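PDB 5TEA: inorganic pyrophosphatase from Neisseria gonorrhoeae, which probably catalyses the magnesium-dependent hydrolysis of inorganic pyrophosphate to two phosphate ions, working as a homohexamer. Local coordinates for residues B[41-44]-B[49-52]; B[101-106]-B[112-117]; B[142-147]-B[162-167]. All coordinates share one frame; numbering follows the deposited sequence.

Contact 1: B[41-44]-B[49-52]; sequences EWNR and FQLD
With its CG anti to the backbone N (chi1 171°), Trp-42 swings its indole across to Phe-49, whose own CG takes the other course, anti to the carbonyl carbon (chi1 -68°). The result is an edge-to-face pair: the six-membered ring of Trp-42 puts CE3 over the centre of the Phe-49 face, 3.6 Å from CZ of Phe-49. Centroids of the two rings are 4.9 Å apart and their planes stand at 62°. The side chains of this close non-hydrogen-bonded pair (CA atoms 4.4 Å apart) lie on one face of the hairpin, where flat rings can touch. Phe-67 and Phe-12 extend the cluster around Trp-42.

Glu-41 and Gln-50 form the hydrogen-bonded pair, N of Glu-41 lying 2.9 Å from O of Gln-50, and N of Gln-50 2.8 Å from O of Glu-41. This is the ladder of a two-stranded antiparallel beta hairpin, strands 38-43 and 48-54. Gln-50 and Leu-51 also pair in parallel with a strand of a second subunit, carrying the sheet across the interface.

ND2 of Asn-43 lies 2.8 Å from OE1 of Gln-50, a hydrogen bond in the plane of the Asn-43 amide; the two amides are nearly coplanar. Since OD1 of Asn-43 accepts the backbone N-H of Leu-46, both ends of this amide are used and its rotation is fixed. A glutamine reaches across because its chain is extended. At the far end, OE1 of Glu-41 comes within 2.8 Å of OD2 of Asp-52, the carboxylates nearly perpendicular. One of the acids probably carries a proton, and the remaining charge would be offset by Lys-39, a residue predicted to bind substrate, which forms a salt bridge with that same OD2.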
loop_
_atom_site.group_PDB
_atom_site.type_symbol
_atom_site.label_atom_id
_atom_site.label_comp_id
_atom_site.label_asym_id
_atom_site.label_seq_id
_atom_site.Cartn_x
_atom_site.Cartn_y
_atom_site.Cartn_z
ATOM N N GLU B 41 2.582 12.002 -18.639
ATOM C CA GLU B 41 2.631 11.915 -20.088
ATOM C C GLU B 41 4.078 11.771 -20.524
ATOM O O GLU B 41 4.968 12.420 -19.968
ATOM C CB GLU B 41 2.018 13.172 -20.706
ATOM C CG GLU B 41 1.533 13.020 -22.125
ATOM C CD GLU B 41 0.950 14.322 -22.660
ATOM O OE1 GLU B 41 1.315 15.403 -22.128
ATOM O OE2 GLU B 41 0.123 14.259 -23.598
ATOM N N TRP B 42 4.314 10.918 -21.512
ATOM C CA TRP B 42 5.611 10.899 -22.174
ATOM C C TRP B 42 5.768 12.170 -22.990
ATOM O O TRP B 42 4.955 12.458 -23.872
ATOM C CB TRP B 42 5.723 9.667 -23.072
ATOM C CG TRP B 42 6.913 9.649 -23.970
ATOM C CD1 TRP B 42 6.926 9.837 -25.329
ATOM C CD2 TRP B 42 8.268 9.398 -23.589
ATOM N NE1 TRP B 42 8.207 9.726 -25.809
ATOM C CE2 TRP B 42 9.050 9.453 -24.762
ATOM C CE3 TRP B 42 8.897 9.140 -22.368
ATOM C CZ2 TRP B 42 10.429 9.257 -24.750
ATOM C CZ3 TRP B 42 10.269 8.940 -22.358
ATOM C CH2 TRP B 42 11.019 9.002 -23.539
ATOM N N ASN B 43 6.812 12.930 -22.704
ATOM C CA ASN B 43 7.046 14.194 -23.391
ATOM C C ASN B 43 7.973 13.912 -24.567
ATOM O O ASN B 43 9.175 13.699 -24.390
ATOM C CB ASN B 43 7.622 15.220 -22.423
ATOM C CG ASN B 43 7.728 16.602 -23.037
ATOM O OD1 ASN B 43 8.308 16.777 -24.106
ATOM N ND2 ASN B 43 7.162 17.594 -22.356
ATOM N N ARG B 44 7.403 13.913 -25.779
ATOM C CA ARG B 44 8.174 13.555 -26.967
ATOM C C ARG B 44 9.321 14.530 -27.202
ATOM O O ARG B 44 10.411 14.125 -27.624
ATOM C CB ARG B 44 7.253 13.497 -28.191
ATOM N N PHE B 49 9.268 11.505 -18.938
ATOM C CA PHE B 49 7.900 11.443 -18.439
ATOM C C PHE B 49 7.625 12.666 -17.577
ATOM O O PHE B 49 8.395 12.983 -16.664
ATOM C CB PHE B 49 7.654 10.164 -17.633
ATOM C CG PHE B 49 7.685 8.923 -18.478
ATOM C CD1 PHE B 49 6.554 8.509 -19.155
ATOM C CD2 PHE B 49 8.852 8.195 -18.620
ATOM C CE1 PHE B 49 6.583 7.375 -19.957
ATOM C CE2 PHE B 49 8.887 7.057 -19.412
ATOM C CZ PHE B 49 7.743 6.644 -20.073
ATOM N N GLN B 50 6.522 13.344 -17.866
ATOM C CA GLN B 50 6.196 14.607 -17.225
ATOM C C GLN B 50 4.908 14.464 -16.437
ATOM O O GLN B 50 3.910 13.973 -16.965
ATOM C CB GLN B 50 6.046 15.715 -18.267
ATOM C CG GLN B 50 5.645 17.048 -17.668
ATOM C CD GLN B 50 5.619 18.137 -18.701
ATOM O OE1 GLN B 50 5.863 17.874 -19.879
ATOM N NE2 GLN B 50 5.332 19.377 -18.273
ATOM N N LEU B 51 4.915 14.920 -15.188
ATOM C CA LEU B 51 3.660 15.077 -14.462
ATOM C C LEU B 51 3.019 16.382 -14.923
ATOM O O LEU B 51 3.421 17.470 -14.495
ATOM C CB LEU B 51 3.877 15.085 -12.953
ATOM C CG LEU B 51 2.515 15.136 -12.244
ATOM C CD1 LEU B 51 2.441 14.146 -11.119
ATOM C CD2 LEU B 51 2.190 16.537 -11.719
ATOM N N ASP B 52 2.004 16.268 -15.791
ATOM C CA ASP B 52 1.315 17.459 -16.283
ATOM C C ASP B 52 0.526 18.141 -15.175
ATOM O O ASP B 52 0.523 19.373 -15.081
ATOM C CB ASP B 52 0.368 17.101 -17.429
ATOM C CG ASP B 52 1.097 16.690 -18.690
ATOM O OD1 ASP B 52 2.287 17.033 -18.831
ATOM O OD2 ASP B 52 0.468 16.028 -19.546
#

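Contact 2: B[101-106]-B[112-117]; sequences GVMKFV and DDKIVC. With CA (calcium ion), chain I.
Lys-104 reaches Asp-113 by doubling back: its CB points away from the opposite segment, but successive bends at chi2 (-70°) and chi3 (-71°) fold the chain over the carboxylate until NZ lies 2.8 Å from OD2 of Asp-113 in a salt bridge on the syn side. The other oxygen, OD1 of Asp-113, takes the backbone N-H of Phe-105 at 3.0 Å. Gripped at both oxygens, the carboxylate can hardly turn, and a short aspartate side chain is just long enough to bond the neighbouring backbone.

On the face of the sheet that holds Met-103, Lys-114 and Val-116, the first two form a hydrogen-bonded antiparallel pair of the hairpin of strands 94-107 and 110-119. Their chains run side by side in the same direction, CE of Met-103 3.9 Å from CD of Lys-114; the flexible thioether bends at its end to follow the lysine methylenes. Farther out, CE of Lys-114 lies 3.8 Å from CD2 of Phe-105. A last bend at chi4 (-62°) then turns NZ of Lys-114 toward Asp-112, 2.8 Å from its OD2 in a salt bridge whose hydrogen bond is weak.

Asp-112 divides its oxygens, for OD1 binds the calcium ion at 2.3 Å. Asp-73, Asp-77, Asp-80 and the carbonyl of Glu-78 bind the same ion, and water 1, a further ligand, donates to O of Asp-113 at 2.6 Å. Lys-114 also bonds Asp-80, so its ammonium group bonds two metal ligands and would probably ease the mutual repulsion of this crowd of carboxylates.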
loop_
_atom_site.group_PDB
_atom_site.type_symbol
_atom_site.label_atom_id
_atom_site.label_comp_id
_atom_site.label_asym_id
_atom_site.label_seq_id
_atom_site.Cartn_x
_atom_site.Cartn_y
_atom_site.Cartn_z
ATOM N N GLY B 101 -9.613 -4.525 -28.051
ATOM C CA GLY B 101 -10.742 -3.687 -28.406
ATOM C C GLY B 101 -10.322 -2.230 -28.502
ATOM O O GLY B 101 -9.135 -1.899 -28.401
ATOM N N VAL B 102 -11.311 -1.364 -28.716
ATOM C CA VAL B 102 -11.063 0.079 -28.758
ATOM C C VAL B 102 -12.220 0.812 -28.108
ATOM O O VAL B 102 -13.390 0.469 -28.316
ATOM C CB VAL B 102 -10.799 0.587 -30.194
ATOM C CG1 VAL B 102 -11.929 0.182 -31.176
ATOM C CG2 VAL B 102 -10.519 2.092 -30.206
ATOM N N MET B 103 -11.882 1.798 -27.273
ATOM C CA MET B 103 -12.863 2.733 -26.748
ATOM C C MET B 103 -12.898 3.928 -27.696
ATOM O O MET B 103 -11.955 4.721 -27.720
ATOM C CB MET B 103 -12.491 3.157 -25.325
ATOM C CG MET B 103 -13.573 3.968 -24.658
ATOM S SD MET B 103 -13.080 4.511 -23.009
ATOM C CE MET B 103 -12.044 5.909 -23.421
ATOM N N LYS B 104 -13.960 4.032 -28.515
ATOM C CA LYS B 104 -14.117 5.197 -29.375
ATOM C C LYS B 104 -14.534 6.391 -28.530
ATOM O O LYS B 104 -15.529 6.327 -27.801
ATOM C CB LYS B 104 -15.159 4.941 -30.465
ATOM C CG LYS B 104 -14.755 3.837 -31.427
ATOM C CD LYS B 104 -13.593 4.263 -32.306
ATOM C CE LYS B 104 -14.032 5.314 -33.320
ATOM N NZ LYS B 104 -12.980 5.662 -34.316
ATOM N N PHE B 105 -13.793 7.490 -28.645
ATOM C CA PHE B 105 -13.887 8.538 -27.635
ATOM C C PHE B 105 -13.672 9.890 -28.289
ATOM O O PHE B 105 -12.805 10.049 -29.152
ATOM C CB PHE B 105 -12.857 8.293 -26.532
ATOM C CG PHE B 105 -12.957 9.233 -25.362
ATOM C CD1 PHE B 105 -14.084 9.251 -24.556
ATOM C CD2 PHE B 105 -11.893 10.056 -25.043
ATOM C CE1 PHE B 105 -14.162 10.122 -23.462
ATOM C CE2 PHE B 105 -11.946 10.919 -23.942
ATOM C CZ PHE B 105 -13.083 10.947 -23.153
ATOM N N VAL B 106 -14.464 10.863 -27.859
ATOM C CA VAL B 106 -14.351 12.230 -28.330
ATOM C C VAL B 106 -14.031 13.091 -27.124
ATOM O O VAL B 106 -14.706 12.999 -26.091
ATOM C CB VAL B 106 -15.637 12.695 -29.036
ATOM C CG1 VAL B 106 -15.540 14.172 -29.398
ATOM C CG2 VAL B 106 -15.863 11.842 -30.294
ATOM N N ASP B 112 -10.352 10.990 -29.989
ATOM C CA ASP B 112 -9.271 10.642 -29.064
ATOM C C ASP B 112 -9.449 9.193 -28.602
ATOM O O ASP B 112 -9.570 8.898 -27.416
ATOM C CB ASP B 112 -9.241 11.607 -27.883
ATOM C CG ASP B 112 -7.968 11.489 -27.063
ATOM O OD1 ASP B 112 -6.949 11.031 -27.614
ATOM O OD2 ASP B 112 -7.991 11.833 -25.864
ATOM N N ASP B 113 -9.458 8.274 -29.568
ATOM C CA ASP B 113 -9.713 6.866 -29.287
ATOM C C ASP B 113 -8.619 6.285 -28.404
ATOM O O ASP B 113 -7.474 6.744 -28.414
ATOM C CB ASP B 113 -9.777 6.050 -30.584
ATOM C CG ASP B 113 -10.908 6.475 -31.498
ATOM O OD1 ASP B 113 -11.920 7.002 -30.991
ATOM O OD2 ASP B 113 -10.792 6.261 -32.736
ATOM N N LYS B 114 -8.966 5.222 -27.676
ATOM C CA LYS B 114 -8.035 4.551 -26.779
ATOM C C LYS B 114 -8.106 3.049 -27.018
ATOM O O LYS B 114 -9.182 2.450 -26.928
ATOM C CB LYS B 114 -8.344 4.920 -25.320
ATOM C CG LYS B 114 -8.534 6.440 -25.179
ATOM C CD LYS B 114 -8.278 6.977 -23.803
ATOM C CE LYS B 114 -8.727 8.436 -23.738
ATOM N NZ LYS B 114 -7.950 9.293 -24.678
ATOM N N ILE B 115 -6.976 2.460 -27.376
ATOM C CA ILE B 115 -6.899 1.023 -27.652
ATOM C C ILE B 115 -6.912 0.289 -26.322
ATOM O O ILE B 115 -6.206 0.685 -25.390
ATOM C CB ILE B 115 -5.623 0.697 -28.445
ATOM C CG1 ILE B 115 -5.477 1.644 -29.645
ATOM C CG2 ILE B 115 -5.622 -0.765 -28.920
ATOM C CD1 ILE B 115 -6.674 1.547 -30.613
ATOM N N VAL B 116 -7.734 -0.760 -26.213
ATOM C CA VAL B 116 -7.816 -1.558 -24.989
ATOM C C VAL B 116 -6.899 -2.764 -25.151
ATOM O O VAL B 116 -6.983 -3.490 -26.152
ATOM C CB VAL B 116 -9.258 -1.995 -24.690
ATOM C CG1 VAL B 116 -9.315 -2.677 -23.316
ATOM C CG2 VAL B 116 -10.217 -0.810 -24.760
ATOM N N CYS B 117 -6.002 -2.958 -24.188
ATOM C CA CYS B 117 -4.970 -3.980 -24.294
ATOM C C CYS B 117 -4.839 -4.722 -22.977
ATOM O O CYS B 117 -5.210 -4.214 -21.913
ATOM C CB CYS B 117 -3.591 -3.380 -24.635
ATOM S SG CYS B 117 -3.439 -2.653 -26.271
HETATM CA CA CA I . -4.751 10.611 -27.956
HETATM O O HOH W 1 -5.572 8.518 -28.795
HETATM O O HOH W 2 -4.709 11.332 -26.092
#

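Contact 3: B[142-147]-B[162-167]; sequences QIEFHF and ESWGGA. Unlike the reference sequence in segment 162-167: Gly-166 (reference Asp).
Segment 142-147 is a stretch of regular helix, in which N of His-146 bonds to O of Gln-142 at 2.9 Å. Segment 162-167 starts as an extended strand, and Gly-166, an aspartate in the reference sequence, is the N-cap residue of helix 167-183. The two backbones stay well apart: even the nearest CA atoms, of Glu-144 and Trp-164, are 9.3 Å from each other, and only long side chains can span the gap.

Trp-164 does so from the strand, presenting the edge of its indole to the helix. The ring N-H is given to Glu-144: NE1 of Trp-164 lies 2.9 Å from OE1 of Glu-144, with an N-H...O angle of 164°. The acceptor sits in the indole plane, as a straight bond requires, but NE1 approaches the carboxylate on its anti side and 34° out of its plane. Glu-144 can reach this far because CG stands anti to its backbone N (chi1 -175°) and the rest of the chain is extended. Farther along the same indole edge, CH2 of Trp-164 touches CG2 of Ile-143 at 3.7 Å, and CZ2 of Trp-164 lies 4.0 Å from CB of Glu-144. One edge thus meets both a polar and an apolar partner, a task for which tryptophan is well fitted: its N-H goes to the partly exposed Glu-144, while the benzo ring goes to the buried Ile-143. Ile-143 in turn rests on Leu-82, and the indole packs on Met-103 and Val-116.

On another side of the helix, Phe-145 meets Phe-59 of a neighbouring subunit edge to face. Family I pyrophosphatases have a beta-barrel core of the OB type with helices packed on it; here helix 137-149 is joined to strand 159-165 and also meets neighbouring subunits of the hexamer.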
loop_
_atom_site.group_PDB
_atom_site.type_symbol
_atom_site.label_atom_id
_atom_site.label_comp_id
_atom_site.label_asym_id
_atom_site.label_seq_id
_atom_site.Cartn_x
_atom_site.Cartn_y
_atom_site.Cartn_z
ATOM N N GLN B 142 -17.513 0.873 -15.782
ATOM C CA GLN B 142 -16.759 1.782 -14.914
ATOM C C GLN B 142 -15.775 2.620 -15.722
ATOM O O GLN B 142 -15.625 3.825 -15.482
ATOM C CB GLN B 142 -16.004 0.999 -13.831
ATOM C CG GLN B 142 -16.869 0.329 -12.786
ATOM C CD GLN B 142 -16.037 -0.302 -11.680
ATOM O OE1 GLN B 142 -15.261 0.384 -11.000
ATOM N NE2 GLN B 142 -16.189 -1.609 -11.493
ATOM N N ILE B 143 -15.096 1.995 -16.685
ATOM C CA ILE B 143 -14.178 2.729 -17.545
ATOM C C ILE B 143 -14.941 3.762 -18.353
ATOM O O ILE B 143 -14.488 4.897 -18.530
ATOM C CB ILE B 143 -13.420 1.756 -18.472
ATOM C CG1 ILE B 143 -12.562 0.774 -17.657
ATOM C CG2 ILE B 143 -12.569 2.539 -19.474
ATOM C CD1 ILE B 143 -11.926 -0.310 -18.509
ATOM N N GLU B 144 -16.112 3.375 -18.857
ATOM C CA GLU B 144 -16.944 4.308 -19.608
ATOM C C GLU B 144 -17.341 5.489 -18.740
ATOM O O GLU B 144 -17.251 6.647 -19.167
ATOM C CB GLU B 144 -18.183 3.593 -20.141
ATOM C CG GLU B 144 -19.054 4.463 -21.047
ATOM C CD GLU B 144 -20.145 3.671 -21.744
ATOM O OE1 GLU B 144 -19.913 2.490 -22.073
ATOM O OE2 GLU B 144 -21.240 4.226 -21.958
ATOM N N PHE B 145 -17.779 5.217 -17.509
ATOM C CA PHE B 145 -18.177 6.316 -16.633
ATOM C C PHE B 145 -17.005 7.246 -16.365
ATOM O O PHE B 145 -17.159 8.480 -16.390
ATOM C CB PHE B 145 -18.746 5.789 -15.314
ATOM C CG PHE B 145 -19.263 6.890 -14.402
ATOM C CD1 PHE B 145 -18.388 7.616 -13.601
ATOM C CD2 PHE B 145 -20.616 7.205 -14.368
ATOM C CE1 PHE B 145 -18.853 8.635 -12.790
ATOM C CE2 PHE B 145 -21.094 8.224 -13.545
ATOM C CZ PHE B 145 -20.207 8.935 -12.753
ATOM N N HIS B 146 -15.835 6.672 -16.080
ATOM C CA HIS B 146 -14.646 7.470 -15.817
ATOM C C HIS B 146 -14.396 8.458 -16.944
ATOM O O HIS B 146 -14.247 9.662 -16.712
ATOM C CB HIS B 146 -13.414 6.570 -15.619
ATOM C CG HIS B 146 -12.137 7.344 -15.489
ATOM N ND1 HIS B 146 -11.737 7.934 -14.307
ATOM C CD2 HIS B 146 -11.209 7.690 -16.411
ATOM C CE1 HIS B 146 -10.598 8.578 -14.502
ATOM N NE2 HIS B 146 -10.266 8.458 -15.776
ATOM N N PHE B 147 -14.319 7.964 -18.175
ATOM C CA PHE B 147 -13.929 8.855 -19.255
ATOM C C PHE B 147 -15.047 9.793 -19.674
ATOM O O PHE B 147 -14.757 10.833 -20.267
ATOM C CB PHE B 147 -13.401 8.033 -20.449
ATOM C CG PHE B 147 -11.998 7.551 -20.229
ATOM C CD1 PHE B 147 -10.930 8.430 -20.339
ATOM C CD2 PHE B 147 -11.749 6.238 -19.829
ATOM C CE1 PHE B 147 -9.617 8.019 -20.079
ATOM C CE2 PHE B 147 -10.434 5.819 -19.558
ATOM C CZ PHE B 147 -9.374 6.701 -19.703
ATOM N N GLU B 162 -18.228 6.989 -27.357
ATOM C CA GLU B 162 -19.211 6.842 -28.422
ATOM C C GLU B 162 -19.611 5.397 -28.653
ATOM O O GLU B 162 -20.766 5.135 -29.006
ATOM C CB GLU B 162 -18.664 7.406 -29.733
ATOM C CG GLU B 162 -18.250 8.863 -29.653
ATOM C CD GLU B 162 -19.436 9.819 -29.614
ATOM O OE1 GLU B 162 -20.593 9.356 -29.565
ATOM O OE2 GLU B 162 -19.209 11.043 -29.637
ATOM N N SER B 163 -18.679 4.468 -28.453
ATOM C CA SER B 163 -18.921 3.048 -28.667
ATOM C C SER B 163 -17.692 2.283 -28.215
ATOM O O SER B 163 -16.618 2.852 -27.996
ATOM C CB SER B 163 -19.213 2.725 -30.131
ATOM O OG SER B 163 -18.050 2.912 -30.926
ATOM N N TRP B 164 -17.868 0.971 -28.101
ATOM C CA TRP B 164 -16.791 0.038 -27.813
ATOM C C TRP B 164 -16.623 -0.842 -29.039
ATOM O O TRP B 164 -17.596 -1.451 -29.496
ATOM C CB TRP B 164 -17.116 -0.799 -26.584
ATOM C CG TRP B 164 -17.110 -0.001 -25.328
ATOM C CD1 TRP B 164 -18.181 0.563 -24.711
ATOM C CD2 TRP B 164 -15.969 0.306 -24.520
ATOM N NE1 TRP B 164 -17.781 1.201 -23.555
ATOM C CE2 TRP B 164 -16.428 1.065 -23.421
ATOM C CE3 TRP B 164 -14.608 0.021 -24.620
ATOM C CZ2 TRP B 164 -15.579 1.529 -22.435
ATOM C CZ3 TRP B 164 -13.763 0.485 -23.633
ATOM C CH2 TRP B 164 -14.248 1.228 -22.558
ATOM N N GLY B 165 -15.412 -0.869 -29.588
ATOM C CA GLY B 165 -15.151 -1.590 -30.824
ATOM C C GLY B 165 -14.307 -2.819 -30.560
ATOM O O GLY B 165 -13.613 -2.883 -29.540
ATOM N N GLY B 166 -14.349 -3.800 -31.462
ATOM C CA GLY B 166 -13.572 -5.007 -31.292
ATOM C C GLY B 166 -12.147 -4.819 -31.781
ATOM O O GLY B 166 -11.728 -3.727 -32.169
ATOM N N ALA B 167 -11.392 -5.921 -31.769
ATOM C CA ALA B 167 -9.968 -5.829 -32.079
ATOM C C ALA B 167 -9.724 -5.456 -33.536
ATOM O O ALA B 167 -8.724 -4.792 -33.842
ATOM C CB ALA B 167 -9.256 -7.143 -31.748
#

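Contacts 2 and 3 touch, their centres about 7 Å apart, and share a sheet through strands 94-107 and 159-165. Strand 94-107 lies between the partner strands 110-119 and 159-165: N of Gly-165 is 2.7 Å from O of Val-102, probably a hydrogen bond, and CZ3 of Trp-164 packs 3.4 Å from CB of Met-103, so the indole that meets the helix also covers the hairpin of contact 2. Contact 1 stands apart, its centre about 20 Å from that of contact 2 and about 24 Å from that of contact 3, across the chain's centre. Contact 2 supplies a calcium ligand, and the side chain of Glu-41 in contact 1 comes within about 7 Å of the same calcium ion (nearest atoms).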